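Local coordinates for periplasmic molybdate-binding protein (Azotobacter vinelandii, PDB 1ATG), which binds molybdate or tungstate in the cleft between its two domains, probably as the periplasmic receptor of an ABC transporter, at residues Thr6-Phe10 with Asn144-Gln148; Ser36-Tyr40 with Phe52-Asp56; Lys88-Asn94 with Gly177-Phe181; Trp104-Ser110 with Glu138-Ala143. All coordinates share one frame; numbering follows the deposited sequence. Where two conformers were deposited one is given.

Interaction 1. Residues Thr6-Phe10 with Asn144-Gln148; sequences TATNF and NSVGQ. With WO4 (tungstate(VI)ion), chain B; SO4 (sulfate ion), chain D.
Thr8 turns OG1 into the space between its own backbone N and carbonyl carbon (chi1 69°), setting the oxygen against the first turn of helix 146-154, where Val146 CG1 takes the equivalent position (chi1 77°). Thr8 OG1 is gripped twice: Gly147 N donates to it at 2.8 Å, and its own hydrogen goes to WO4 O1 at 2.7 Å. The same tungstate oxygen receives a nearly straight bond from Val146 N (2.8 Å, 174°). Thr8 CG2 lies against Ser145, while Val146 CG1 packs on Asn9 CB at 3.6 Å. Asn9 serves WO4 O2 twice, from N and ND2; Tyr227 and Gln192 hold its OD1, which fixes the amide. Ser145 OG N-caps the helix, accepting from Gln148 N at 2.9 Å. Gln148 OE1 accepts from Asn144 N at 2.8 Å, and Gln148 NE2 donates at 3.0 Å to SO4 O4 of a likely crystallisation guest. A leucine in place of Gln148 would probably leave Asn144 N and the sulfate without these mates. Main-chain N-H groups, several of them in the first turns of helices, with hydroxyl and amide donors and no charged side chain, make a pocket typical of periplasmic oxyanion-binding proteins, here between the two domains.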
loop_
_atom_site.group_PDB
_atom_site.type_symbol
_atom_site.label_atom_id
_atom_site.label_comp_id
_atom_site.label_asym_id
_atom_site.label_seq_id
_atom_site.Cartn_x
_atom_site.Cartn_y
_atom_site.Cartn_z
ATOM N N THR A 6 3.018 -0.953 -9.416
ATOM C CA THR A 6 2.473 -0.448 -8.166
ATOM C C THR A 6 2.996 -1.181 -6.945
ATOM O O THR A 6 3.202 -2.391 -6.948
ATOM C CB THR A 6 0.937 -0.505 -8.180
ATOM O OG1 THR A 6 0.421 0.094 -6.975
ATOM C CG2 THR A 6 0.374 -1.920 -8.248
ATOM N N ALA A 7 3.137 -0.425 -5.871
ATOM C CA ALA A 7 3.312 -0.982 -4.527
ATOM C C ALA A 7 2.143 -1.938 -4.330
ATOM O O ALA A 7 0.996 -1.653 -4.716
ATOM C CB ALA A 7 3.284 0.145 -3.519
ATOM N N THR A 8 2.397 -3.061 -3.644
ATOM C CA THR A 8 1.397 -4.092 -3.517
ATOM C C THR A 8 0.119 -3.651 -2.824
ATOM O O THR A 8 -0.927 -4.198 -3.193
ATOM C CB THR A 8 1.881 -5.371 -2.805
ATOM O OG1 THR A 8 2.118 -5.138 -1.419
ATOM C CG2 THR A 8 3.131 -5.939 -3.454
ATOM N N ASN A 9 0.138 -2.719 -1.893
ATOM C CA ASN A 9 -1.115 -2.331 -1.251
ATOM C C ASN A 9 -2.195 -1.917 -2.242
ATOM O O ASN A 9 -3.382 -2.086 -1.956
ATOM C CB ASN A 9 -0.900 -1.161 -0.286
ATOM C CG ASN A 9 -0.799 0.190 -0.957
ATOM O OD1 ASN A 9 -1.770 0.955 -1.115
ATOM N ND2 ASN A 9 0.426 0.507 -1.403
ATOM N N PHE A 10 -1.772 -1.271 -3.335
ATOM C CA PHE A 10 -2.665 -0.614 -4.269
ATOM C C PHE A 10 -3.045 -1.474 -5.449
ATOM O O PHE A 10 -3.783 -1.022 -6.342
ATOM C CB PHE A 10 -1.971 0.677 -4.747
ATOM C CG PHE A 10 -2.848 1.732 -5.373
ATOM C CD1 PHE A 10 -3.889 2.311 -4.677
ATOM C CD2 PHE A 10 -2.591 2.155 -6.673
ATOM C CE1 PHE A 10 -4.661 3.306 -5.267
ATOM C CE2 PHE A 10 -3.376 3.139 -7.269
ATOM C CZ PHE A 10 -4.411 3.694 -6.554
ATOM N N ASN A 144 7.354 -10.040 2.744
ATOM C CA ASN A 144 8.153 -9.254 1.805
ATOM C C ASN A 144 7.385 -8.128 1.139
ATOM O O ASN A 144 7.978 -7.386 0.369
ATOM C CB ASN A 144 8.854 -10.147 0.776
ATOM C CG ASN A 144 7.893 -10.817 -0.171
ATOM O OD1 ASN A 144 6.691 -10.549 -0.211
ATOM N ND2 ASN A 144 8.453 -11.726 -0.981
ATOM N N SER A 145 6.114 -7.963 1.496
ATOM C CA SER A 145 5.265 -6.910 0.956
ATOM C C SER A 145 3.987 -6.913 1.797
ATOM O O SER A 145 3.706 -7.915 2.466
ATOM C CB SER A 145 4.914 -7.167 -0.503
ATOM O OG SER A 145 3.974 -8.209 -0.609
ATOM N N VAL A 146 3.194 -5.832 1.689
ATOM C CA VAL A 146 1.905 -5.884 2.394
ATOM C C VAL A 146 0.947 -6.819 1.684
ATOM O O VAL A 146 0.029 -7.374 2.304
ATOM C CB VAL A 146 1.333 -4.495 2.676
ATOM C CG1 VAL A 146 0.706 -3.848 1.460
ATOM C CG2 VAL A 146 0.308 -4.555 3.810
ATOM N N GLY A 147 1.132 -7.066 0.391
ATOM C CA GLY A 147 0.391 -8.109 -0.313
ATOM C C GLY A 147 0.610 -9.462 0.379
ATOM O O GLY A 147 -0.338 -10.202 0.659
ATOM N N GLN A 148 1.859 -9.784 0.699
ATOM C CA GLN A 148 2.143 -11.039 1.395
ATOM C C GLN A 148 1.643 -11.009 2.831
ATOM O O GLN A 148 1.080 -12.012 3.291
ATOM C CB GLN A 148 3.631 -11.369 1.324
ATOM C CG GLN A 148 3.984 -12.663 2.053
ATOM C CD GLN A 148 5.413 -13.085 1.789
ATOM O OE1 GLN A 148 6.373 -12.630 2.406
ATOM N NE2 GLN A 148 5.578 -13.998 0.825
HETATM W W WO4 B . 3.829 -1.905 0.118
HETATM O O1 WO4 B . 3.938 -3.675 0.006
HETATM O O2 WO4 B . 2.347 -1.329 -0.564
HETATM O O3 WO4 B . 3.887 -1.371 1.801
HETATM O O4 WO4 B . 5.171 -1.129 -0.737
HETATM S S SO4 D . 2.030 -15.038 -0.575
HETATM O O1 SO4 D . 1.189 -15.863 -1.511
HETATM O O2 SO4 D . 1.513 -15.241 0.816
HETATM O O3 SO4 D . 1.929 -13.592 -0.957
HETATM O O4 SO4 D . 3.456 -15.479 -0.652
#

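Interaction 2. Residues Ser36-Tyr40 with Phe52-Asp56; sequences SGPVY and FFSAD. With WO4 (tungstate(VI)ion), chain B.
Ser36 OG and Ala55 N form the tight part of this contact, joined by a hydrogen bond of 2.9 Å (159° at the hydrogen) in which the hydroxyl accepts. The proton of Ser36 OG goes to tungstate, at 2.8 Å from WO4 O4, and Ser36 N reaches the same O4, also at 2.8 Å. The hydroxyl therefore relays between the anion and the loop beyond strand 51-53; OG lies anti to the carbonyl carbon (chi1 -65°), beside the N that shares its target. The methyl CB of Ala55 closes in here too, 3.5 Å from WO4 O2. One turn further along the helix, Val39 CG1 presses obliquely on the Phe52 ring, 3.4 Å from CE1, with Ser36 O also oblique to the ring, near CZ. Strands 29-34 and 51-53 are both parallel to strand 2-7, which lies between them, and helix 36-44 makes the crossover of this beta-alpha-beta unit; the 2-1-3 strand order is that of type II periplasmic binding proteins. Phe52 and Val39 fill the layer between sheet and helix, where Val39 also meets Val5 of the central strand and Phe52 meets Leu63. Packing is looser toward the partly exposed Tyr40 and Asp56, whose side chains stay clear of close contact with the opposing segment. Tyr40 carries its ring away to Lys62, a cation-pi partner, and its hydroxyl to Gln66. Asp56 OD1 takes the proton of Ser54 OG at 2.8 Å, met from above the carboxylate plane, and also caps Ser59 N at the start of helix 58-65.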
loop_
_atom_site.group_PDB
_atom_site.type_symbol
_atom_site.label_atom_id
_atom_site.label_comp_id
_atom_site.label_asym_id
_atom_site.label_seq_id
_atom_site.Cartn_x
_atom_site.Cartn_y
_atom_site.Cartn_z
ATOM N N SER A 36 7.440 -1.342 -2.380
ATOM C CA SER A 36 7.935 -0.064 -2.870
ATOM C C SER A 36 9.443 -0.004 -3.021
ATOM O O SER A 36 9.956 0.506 -4.029
ATOM C CB SER A 36 7.479 1.068 -1.933
ATOM O OG SER A 36 6.056 1.181 -1.960
ATOM N N GLY A 37 10.188 -0.542 -2.062
ATOM C CA GLY A 37 11.650 -0.538 -2.094
ATOM C C GLY A 37 12.187 -1.253 -3.318
ATOM O O GLY A 37 12.922 -0.684 -4.141
ATOM N N PRO A 38 11.870 -2.526 -3.474
ATOM C CA PRO A 38 12.332 -3.308 -4.613
ATOM C C PRO A 38 11.891 -2.705 -5.935
ATOM O O PRO A 38 12.666 -2.730 -6.913
ATOM C CB PRO A 38 11.791 -4.711 -4.409
ATOM C CG PRO A 38 11.359 -4.773 -2.996
ATOM C CD PRO A 38 11.154 -3.376 -2.496
ATOM N N VAL A 39 10.666 -2.169 -6.020
ATOM C CA VAL A 39 10.236 -1.544 -7.277
ATOM C C VAL A 39 11.094 -0.322 -7.571
ATOM O O VAL A 39 11.518 -0.159 -8.733
ATOM C CB VAL A 39 8.741 -1.209 -7.258
ATOM C CG1 VAL A 39 8.353 -0.385 -8.485
ATOM C CG2 VAL A 39 7.899 -2.469 -7.203
ATOM N N TYR A 40 11.385 0.493 -6.584
ATOM C CA TYR A 40 12.291 1.623 -6.746
ATOM C C TYR A 40 13.631 1.118 -7.303
ATOM O O TYR A 40 14.156 1.713 -8.245
ATOM C CB TYR A 40 12.509 2.295 -5.388
ATOM C CG TYR A 40 13.733 3.184 -5.361
ATOM C CD1 TYR A 40 13.666 4.493 -5.825
ATOM C CD2 TYR A 40 14.961 2.716 -4.903
ATOM C CE1 TYR A 40 14.782 5.311 -5.834
ATOM C CE2 TYR A 40 16.079 3.525 -4.905
ATOM C CZ TYR A 40 15.984 4.819 -5.368
ATOM O OH TYR A 40 17.111 5.617 -5.368
ATOM N N PHE A 52 4.914 4.677 -11.912
ATOM C CA PHE A 52 5.143 3.994 -10.648
ATOM C C PHE A 52 4.261 4.630 -9.564
ATOM O O PHE A 52 4.345 5.816 -9.312
ATOM C CB PHE A 52 6.613 4.097 -10.245
ATOM C CG PHE A 52 7.002 3.664 -8.863
ATOM C CD1 PHE A 52 6.457 2.573 -8.200
ATOM C CD2 PHE A 52 7.990 4.385 -8.210
ATOM C CE1 PHE A 52 6.886 2.237 -6.925
ATOM C CE2 PHE A 52 8.425 4.038 -6.939
ATOM C CZ PHE A 52 7.872 2.954 -6.297
ATOM N N PHE A 53 3.475 3.766 -8.908
ATOM C CA PHE A 53 2.699 4.108 -7.730
ATOM C C PHE A 53 3.424 3.534 -6.500
ATOM O O PHE A 53 3.470 2.309 -6.326
ATOM C CB PHE A 53 1.293 3.519 -7.781
ATOM C CG PHE A 53 0.423 4.162 -8.822
ATOM C CD1 PHE A 53 -0.186 5.381 -8.603
ATOM C CD2 PHE A 53 0.224 3.531 -10.038
ATOM C CE1 PHE A 53 -0.971 5.981 -9.565
ATOM C CE2 PHE A 53 -0.579 4.114 -11.015
ATOM C CZ PHE A 53 -1.172 5.340 -10.770
ATOM N N SER A 54 3.999 4.415 -5.701
ATOM C CA SER A 54 4.667 3.937 -4.488
ATOM C C SER A 54 3.709 3.923 -3.298
ATOM O O SER A 54 2.658 4.608 -3.363
ATOM C CB SER A 54 5.842 4.859 -4.167
ATOM O OG SER A 54 6.606 4.296 -3.111
ATOM N N ALA A 55 4.078 3.281 -2.195
ATOM C CA ALA A 55 3.310 3.375 -0.960
ATOM C C ALA A 55 3.884 4.469 -0.061
ATOM O O ALA A 55 3.412 4.618 1.063
ATOM C CB ALA A 55 3.312 2.048 -0.207
ATOM N N ASP A 56 4.853 5.247 -0.538
ATOM C CA ASP A 56 5.433 6.334 0.229
ATOM C C ASP A 56 5.754 7.504 -0.706
ATOM O O ASP A 56 5.448 7.519 -1.886
ATOM C CB ASP A 56 6.686 5.886 0.978
ATOM C CG ASP A 56 7.876 5.508 0.139
ATOM O OD1 ASP A 56 7.919 5.708 -1.088
ATOM O OD2 ASP A 56 8.834 4.932 0.756
HETATM W W WO4 B . 3.829 -1.905 0.118
HETATM O O1 WO4 B . 3.938 -3.675 0.006
HETATM O O2 WO4 B . 2.347 -1.329 -0.564
HETATM O O3 WO4 B . 3.887 -1.371 1.801
HETATM O O4 WO4 B . 5.171 -1.129 -0.737
#

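Interaction 3. Residues Lys88-Asn94 with Gly177-Phe181; sequences KPGLVDN and GSHWF
The loop 88-94, which follows the long strand 75-86, folds back along strand 178-180, and Ser178 pins it there by its hydroxyl. Ser178 OG donates to Lys88 O at 2.7 Å and accepts from Val92 N at 2.9 Å, the latter bond fairly straight (164°). Its chi1 of 56° places OG between the backbone N and carbonyl carbon of Ser178, turned into the bend of the loop, where one buried oxygen satisfies two main-chain groups four residues apart. An alanine at Ser178 is likely to leave Lys88 O and Val92 N without this shared mate and the bend freer to shift. Gly90, with positive phi (79°), lets the chain turn at this point. Strand 178-180 is an outer partner of 75-86 in the mixed sheet, antiparallel to it through backbone bonds of Ser178 to Ser86 and Trp180 to Leu84. Val92 is the apolar centre: its CG1 lies over the chain of the strand, 3.5 Å from Trp180 N and 3.6 Å from Trp180 CB, and the same residue reaches Leu160 of the neighbouring strand 160-164. Farther along, the Trp180 indole comes up to the loop backbone, with CD1 3.2 Å from Asn94 O, while Asp93 O lies near its CB. Asp93 turns its carboxylate to the main-chain N of Gln95, Lys97 and Val98. Water joins what the two chains do not bond directly: one molecule donates to both Val92 O and His179 O, at 2.8 Å each.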
loop_
_atom_site.group_PDB
_atom_site.type_symbol
_atom_site.label_atom_id
_atom_site.label_comp_id
_atom_site.label_asym_id
_atom_site.label_seq_id
_atom_site.Cartn_x
_atom_site.Cartn_y
_atom_site.Cartn_z
ATOM N N LYS A 88 -10.001 -14.101 12.078
ATOM C CA LYS A 88 -10.888 -14.613 13.114
ATOM C C LYS A 88 -11.749 -13.526 13.710
ATOM O O LYS A 88 -11.240 -12.584 14.322
ATOM C CB LYS A 88 -10.055 -15.227 14.257
ATOM C CG LYS A 88 -10.922 -15.827 15.355
ATOM C CD LYS A 88 -10.173 -16.692 16.354
ATOM C CE LYS A 88 -11.151 -17.287 17.362
ATOM N NZ LYS A 88 -10.457 -17.893 18.529
ATOM N N PRO A 89 -13.071 -13.651 13.629
ATOM C CA PRO A 89 -13.952 -12.690 14.275
ATOM C C PRO A 89 -13.694 -12.695 15.772
ATOM O O PRO A 89 -13.362 -13.735 16.359
ATOM C CB PRO A 89 -15.354 -13.162 13.907
ATOM C CG PRO A 89 -15.171 -14.043 12.721
ATOM C CD PRO A 89 -13.826 -14.717 12.931
ATOM N N GLY A 90 -13.785 -11.543 16.434
ATOM C CA GLY A 90 -13.587 -11.447 17.860
ATOM C C GLY A 90 -12.165 -11.435 18.375
ATOM O O GLY A 90 -11.992 -11.131 19.566
ATOM N N LEU A 91 -11.136 -11.749 17.587
ATOM C CA LEU A 91 -9.771 -11.744 18.097
ATOM C C LEU A 91 -9.240 -10.329 18.254
ATOM O O LEU A 91 -8.687 -9.977 19.297
ATOM C CB LEU A 91 -8.838 -12.575 17.215
ATOM C CG LEU A 91 -7.374 -12.610 17.646
ATOM C CD1 LEU A 91 -7.232 -13.127 19.072
ATOM C CD2 LEU A 91 -6.531 -13.435 16.676
ATOM N N VAL A 92 -9.350 -9.504 17.214
ATOM C CA VAL A 92 -8.891 -8.125 17.288
ATOM C C VAL A 92 -10.002 -7.277 17.900
ATOM O O VAL A 92 -11.061 -7.103 17.300
ATOM C CB VAL A 92 -8.476 -7.592 15.915
ATOM C CG1 VAL A 92 -8.051 -6.134 16.021
ATOM C CG2 VAL A 92 -7.330 -8.429 15.362
ATOM N N ASP A 93 -9.726 -6.724 19.066
ATOM C CA ASP A 93 -10.684 -5.832 19.717
ATOM C C ASP A 93 -10.555 -4.435 19.127
ATOM O O ASP A 93 -9.561 -4.084 18.509
ATOM C CB ASP A 93 -10.409 -5.771 21.217
ATOM C CG ASP A 93 -9.041 -5.188 21.507
ATOM O OD1 ASP A 93 -8.042 -5.879 21.172
ATOM O OD2 ASP A 93 -8.915 -4.045 22.005
ATOM N N ASN A 94 -11.560 -3.598 19.392
ATOM C CA ASN A 94 -11.605 -2.257 18.832
ATOM C C ASN A 94 -10.688 -1.241 19.473
ATOM O O ASN A 94 -10.734 -0.067 19.076
ATOM C CB ASN A 94 -13.058 -1.766 18.846
ATOM C CG ASN A 94 -13.598 -1.618 20.250
ATOM O OD1 ASN A 94 -12.893 -1.569 21.247
ATOM N ND2 ASN A 94 -14.923 -1.512 20.324
ATOM N N GLY A 177 -13.699 -10.867 9.361
ATOM C CA GLY A 177 -12.810 -11.156 10.483
ATOM C C GLY A 177 -12.968 -10.152 11.602
ATOM O O GLY A 177 -14.079 -9.862 12.047
ATOM N N SER A 178 -11.848 -9.617 12.081
ATOM C CA SER A 178 -11.863 -8.587 13.111
ATOM C C SER A 178 -10.774 -7.563 12.803
ATOM O O SER A 178 -9.769 -7.925 12.181
ATOM C CB SER A 178 -11.765 -9.149 14.518
ATOM O OG SER A 178 -10.606 -9.954 14.661
ATOM N N HIS A 179 -10.970 -6.308 13.196
ATOM C CA HIS A 179 -9.967 -5.303 12.853
ATOM C C HIS A 179 -9.929 -4.148 13.829
ATOM O O HIS A 179 -10.885 -3.852 14.553
ATOM C CB HIS A 179 -10.198 -4.777 11.433
ATOM C CG HIS A 179 -11.408 -3.893 11.344
ATOM N ND1 HIS A 179 -12.689 -4.412 11.259
ATOM C CD2 HIS A 179 -11.528 -2.544 11.361
ATOM C CE1 HIS A 179 -13.556 -3.417 11.201
ATOM N NE2 HIS A 179 -12.889 -2.285 11.275
ATOM N N TRP A 180 -8.781 -3.481 13.828
ATOM C CA TRP A 180 -8.552 -2.288 14.630
ATOM C C TRP A 180 -7.723 -1.313 13.809
ATOM O O TRP A 180 -6.693 -1.682 13.240
ATOM C CB TRP A 180 -7.784 -2.589 15.906
ATOM C CG TRP A 180 -7.309 -1.406 16.697
ATOM C CD1 TRP A 180 -8.082 -0.424 17.264
ATOM C CD2 TRP A 180 -5.955 -1.057 17.003
ATOM N NE1 TRP A 180 -7.295 0.485 17.920
ATOM C CE2 TRP A 180 -5.983 0.121 17.785
ATOM C CE3 TRP A 180 -4.725 -1.648 16.721
ATOM C CZ2 TRP A 180 -4.825 0.699 18.284
ATOM C CZ3 TRP A 180 -3.575 -1.056 17.219
ATOM C CH2 TRP A 180 -3.626 0.112 17.993
ATOM N N PHE A 181 -8.211 -0.082 13.705
ATOM C CA PHE A 181 -7.453 0.981 13.059
ATOM C C PHE A 181 -6.587 1.664 14.094
ATOM O O PHE A 181 -7.094 2.378 14.978
ATOM C CB PHE A 181 -8.365 2.055 12.445
ATOM C CG PHE A 181 -9.203 1.582 11.302
ATOM C CD1 PHE A 181 -8.620 1.343 10.060
ATOM C CD2 PHE A 181 -10.564 1.376 11.432
ATOM C CE1 PHE A 181 -9.382 0.916 8.986
ATOM C CE2 PHE A 181 -11.326 0.951 10.360
ATOM C CZ PHE A 181 -10.744 0.720 9.136
HETATM O O HOH W 1 -15.122 -9.374 15.246
HETATM O O HOH W 2 -12.597 -4.841 16.548
#

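Interaction 4. Residues Trp104-Ser110 with Glu138-Ala143; sequences WRHIAIS and ERIVEA. With ACT (acetate ion), chain C.
The indole of Trp104 carries the guanidinium of Arg139 over one face, with NH2 above the middle of the ring system and His106 CA at the edge. Arg139 CZ stands 3.9 Å from the centroid of the six-membered ring, a cation-pi contact in which the two planes are 39° apart. At the guanidinium edge, Arg105 O lies in plane and accepts from Arg139 NE at 3.2 Å; Trp104 O, tilted out of that plane, takes Arg139 NH2 at 3.0 Å. A bend at chi3 (72°) brings the arginine to these carbonyls, and Gln137 and Gly101 hold its other N-H groups. The His106 ring meets edge-on an acetate probably from the crystallisation liquor, ND1 to ACT OXT at 2.7 Å, has Glu138 O and Arg139 O near its plane, and touches Val141 CG2 obliquely. The acetate methyl lies over one face of the Arg105 guanidinium, off its centre; this arginine is salt-bridged to Asp159. Beyond these groups the chains pair as parallel strands: Ile107 N to Arg139 O (2.8 Å), Val141 N to Ile107 O (2.9 Å), then Ile109 N to Val141 O and Ala143 N to Ile109 O. Ile107, Ile109 and Ile140 share one face, where Ile140 CG2 lies 3.9 Å from Ile109 CD1 and Ile140 also meets helix 131-136. Ala108, Ser110 and Ala143 face helix 146-154 on the other. With strand 160-164 flanking 107-110 on its far edge, this is again the 2-1-3 parallel order of a type II periplasmic binding protein domain, its strand ends pointing to the anion cleft.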
loop_
_atom_site.group_PDB
_atom_site.type_symbol
_atom_site.label_atom_id
_atom_site.label_comp_id
_atom_site.label_asym_id
_atom_site.label_seq_id
_atom_site.Cartn_x
_atom_site.Cartn_y
_atom_site.Cartn_z
ATOM N N TRP A 104 -2.662 -15.008 20.861
ATOM C CA TRP A 104 -2.416 -15.178 19.434
ATOM C C TRP A 104 -0.953 -15.572 19.290
ATOM O O TRP A 104 -0.140 -15.311 20.197
ATOM C CB TRP A 104 -2.728 -13.908 18.654
ATOM C CG TRP A 104 -2.047 -12.684 19.191
ATOM C CD1 TRP A 104 -2.498 -11.876 20.204
ATOM C CD2 TRP A 104 -0.799 -12.136 18.764
ATOM N NE1 TRP A 104 -1.602 -10.861 20.424
ATOM C CE2 TRP A 104 -0.558 -10.985 19.553
ATOM C CE3 TRP A 104 0.132 -12.473 17.788
ATOM C CZ2 TRP A 104 0.587 -10.215 19.389
ATOM C CZ3 TRP A 104 1.261 -11.708 17.630
ATOM C CH2 TRP A 104 1.490 -10.571 18.426
ATOM N N ARG A 105 -0.610 -16.146 18.158
ATOM C CA ARG A 105 0.723 -16.676 17.924
ATOM C C ARG A 105 1.604 -15.684 17.192
ATOM O O ARG A 105 2.505 -15.106 17.818
ATOM C CB ARG A 105 0.606 -18.016 17.182
ATOM C CG ARG A 105 -0.084 -19.096 18.027
ATOM C CD ARG A 105 -0.513 -20.279 17.167
ATOM N NE ARG A 105 -1.735 -19.891 16.429
ATOM C CZ ARG A 105 -2.484 -20.792 15.796
ATOM N NH1 ARG A 105 -2.126 -22.067 15.769
ATOM N NH2 ARG A 105 -3.583 -20.416 15.177
ATOM N N HIS A 106 1.398 -15.491 15.899
ATOM C CA HIS A 106 2.217 -14.586 15.104
ATOM C C HIS A 106 1.434 -13.434 14.487
ATOM O O HIS A 106 0.224 -13.506 14.293
ATOM C CB HIS A 106 2.859 -15.366 13.948
ATOM C CG HIS A 106 3.717 -16.505 14.413
ATOM N ND1 HIS A 106 3.268 -17.805 14.529
ATOM C CD2 HIS A 106 5.010 -16.516 14.830
ATOM C CE1 HIS A 106 4.253 -18.578 14.971
ATOM N NE2 HIS A 106 5.315 -17.817 15.160
ATOM N N ILE A 107 2.182 -12.377 14.182
ATOM C CA ILE A 107 1.635 -11.215 13.498
ATOM C C ILE A 107 2.469 -10.998 12.248
ATOM O O ILE A 107 3.722 -10.908 12.312
ATOM C CB ILE A 107 1.634 -9.971 14.409
ATOM C CG1 ILE A 107 1.028 -8.784 13.642
ATOM C CG2 ILE A 107 2.996 -9.616 14.993
ATOM C CD1 ILE A 107 0.689 -7.605 14.538
ATOM N N ALA A 108 1.823 -10.936 11.097
ATOM C CA ALA A 108 2.480 -10.687 9.822
ATOM C C ALA A 108 2.699 -9.194 9.638
ATOM O O ALA A 108 1.732 -8.413 9.637
ATOM C CB ALA A 108 1.662 -11.255 8.673
ATOM N N ILE A 109 3.964 -8.784 9.535
ATOM C CA ILE A 109 4.287 -7.373 9.335
ATOM C C ILE A 109 5.232 -7.307 8.156
ATOM O O ILE A 109 6.284 -7.975 8.145
ATOM C CB ILE A 109 4.910 -6.692 10.560
ATOM C CG1 ILE A 109 4.023 -6.935 11.787
ATOM C CG2 ILE A 109 5.135 -5.209 10.287
ATOM C CD1 ILE A 109 4.431 -6.223 13.047
ATOM N N SER A 110 4.891 -6.516 7.146
ATOM C CA SER A 110 5.790 -6.431 5.990
ATOM C C SER A 110 7.098 -5.776 6.435
ATOM O O SER A 110 7.179 -4.984 7.365
ATOM C CB SER A 110 5.145 -5.770 4.795
ATOM O OG SER A 110 4.632 -4.489 5.049
ATOM N N GLU A 138 9.786 -13.674 19.090
ATOM C CA GLU A 138 9.727 -14.210 17.742
ATOM C C GLU A 138 8.297 -14.325 17.235
ATOM O O GLU A 138 7.914 -15.256 16.505
ATOM C CB GLU A 138 10.482 -15.551 17.670
ATOM C CG GLU A 138 11.967 -15.370 17.983
ATOM C CD GLU A 138 12.788 -16.607 17.687
ATOM O OE1 GLU A 138 12.328 -17.721 18.009
ATOM O OE2 GLU A 138 13.896 -16.462 17.126
ATOM N N ARG A 139 7.463 -13.366 17.620
ATOM C CA ARG A 139 6.068 -13.388 17.175
ATOM C C ARG A 139 5.837 -12.597 15.915
ATOM O O ARG A 139 4.771 -12.771 15.306
ATOM C CB ARG A 139 5.173 -12.944 18.327
ATOM C CG ARG A 139 5.209 -14.088 19.356
ATOM C CD ARG A 139 4.561 -13.667 20.640
ATOM N NE ARG A 139 3.113 -13.547 20.544
ATOM C CZ ARG A 139 2.392 -12.964 21.493
ATOM N NH1 ARG A 139 3.004 -12.435 22.556
ATOM N NH2 ARG A 139 1.084 -12.893 21.410
ATOM N N ILE A 140 6.782 -11.779 15.495
ATOM C CA ILE A 140 6.604 -11.022 14.266
ATOM C C ILE A 140 7.168 -11.830 13.117
ATOM O O ILE A 140 8.318 -12.295 13.190
ATOM C CB ILE A 140 7.316 -9.662 14.341
ATOM C CG1 ILE A 140 6.739 -8.806 15.461
ATOM C CG2 ILE A 140 7.243 -8.951 12.999
ATOM C CD1 ILE A 140 7.565 -7.571 15.781
ATOM N N VAL A 141 6.365 -12.043 12.094
ATOM C CA VAL A 141 6.802 -12.795 10.919
ATOM C C VAL A 141 6.931 -11.787 9.790
ATOM O O VAL A 141 5.958 -11.141 9.391
ATOM C CB VAL A 141 5.859 -13.946 10.583
ATOM C CG1 VAL A 141 6.362 -14.737 9.373
ATOM C CG2 VAL A 141 5.749 -14.896 11.771
ATOM N N GLU A 142 8.157 -11.593 9.323
ATOM C CA GLU A 142 8.444 -10.610 8.291
ATOM C C GLU A 142 7.924 -11.065 6.951
ATOM O O GLU A 142 8.227 -12.156 6.460
ATOM C CB GLU A 142 9.965 -10.402 8.271
ATOM C CG GLU A 142 10.393 -9.205 7.428
ATOM C CD GLU A 142 11.912 -9.166 7.331
ATOM O OE1 GLU A 142 12.459 -9.952 6.534
ATOM O OE2 GLU A 142 12.525 -8.369 8.062
ATOM N N ALA A 143 7.059 -10.279 6.325
ATOM C CA ALA A 143 6.522 -10.515 4.999
ATOM C C ALA A 143 7.286 -9.637 4.008
ATOM O O ALA A 143 7.782 -8.584 4.413
ATOM C CB ALA A 143 5.033 -10.227 4.965
HETATM C C ACT C . -0.079 -18.223 13.608
HETATM O O ACT C . -0.128 -17.018 13.930
HETATM O OXT ACT C . 0.949 -18.920 13.857
HETATM C CH3 ACT C . -1.239 -18.903 12.964
#

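Overall arrangement
Interactions 1 and 2 are buried and share the tungstate; their strands 2-7 and 51-53 are neighbours, joined where Ala7 N meets Phe53 O. Interaction 1 spans the cleft between the domains, whereas interaction 2 holds one domain's anion-binding loops to its own helix. Interaction 4 pairs two parallel strands of the other domain, and strand 140-143 leads through a short loop into the helix start of interaction 1, so Ser110 packs on Ser145. Interactions 3 and 4 are partly buried; interaction 3, its centre about 20 Å from that of the chain, adds bridging waters. Polar donors aimed at an anion thus give way to sheet bonds, a cation-pi arginine and water bridges with distance from the cleft.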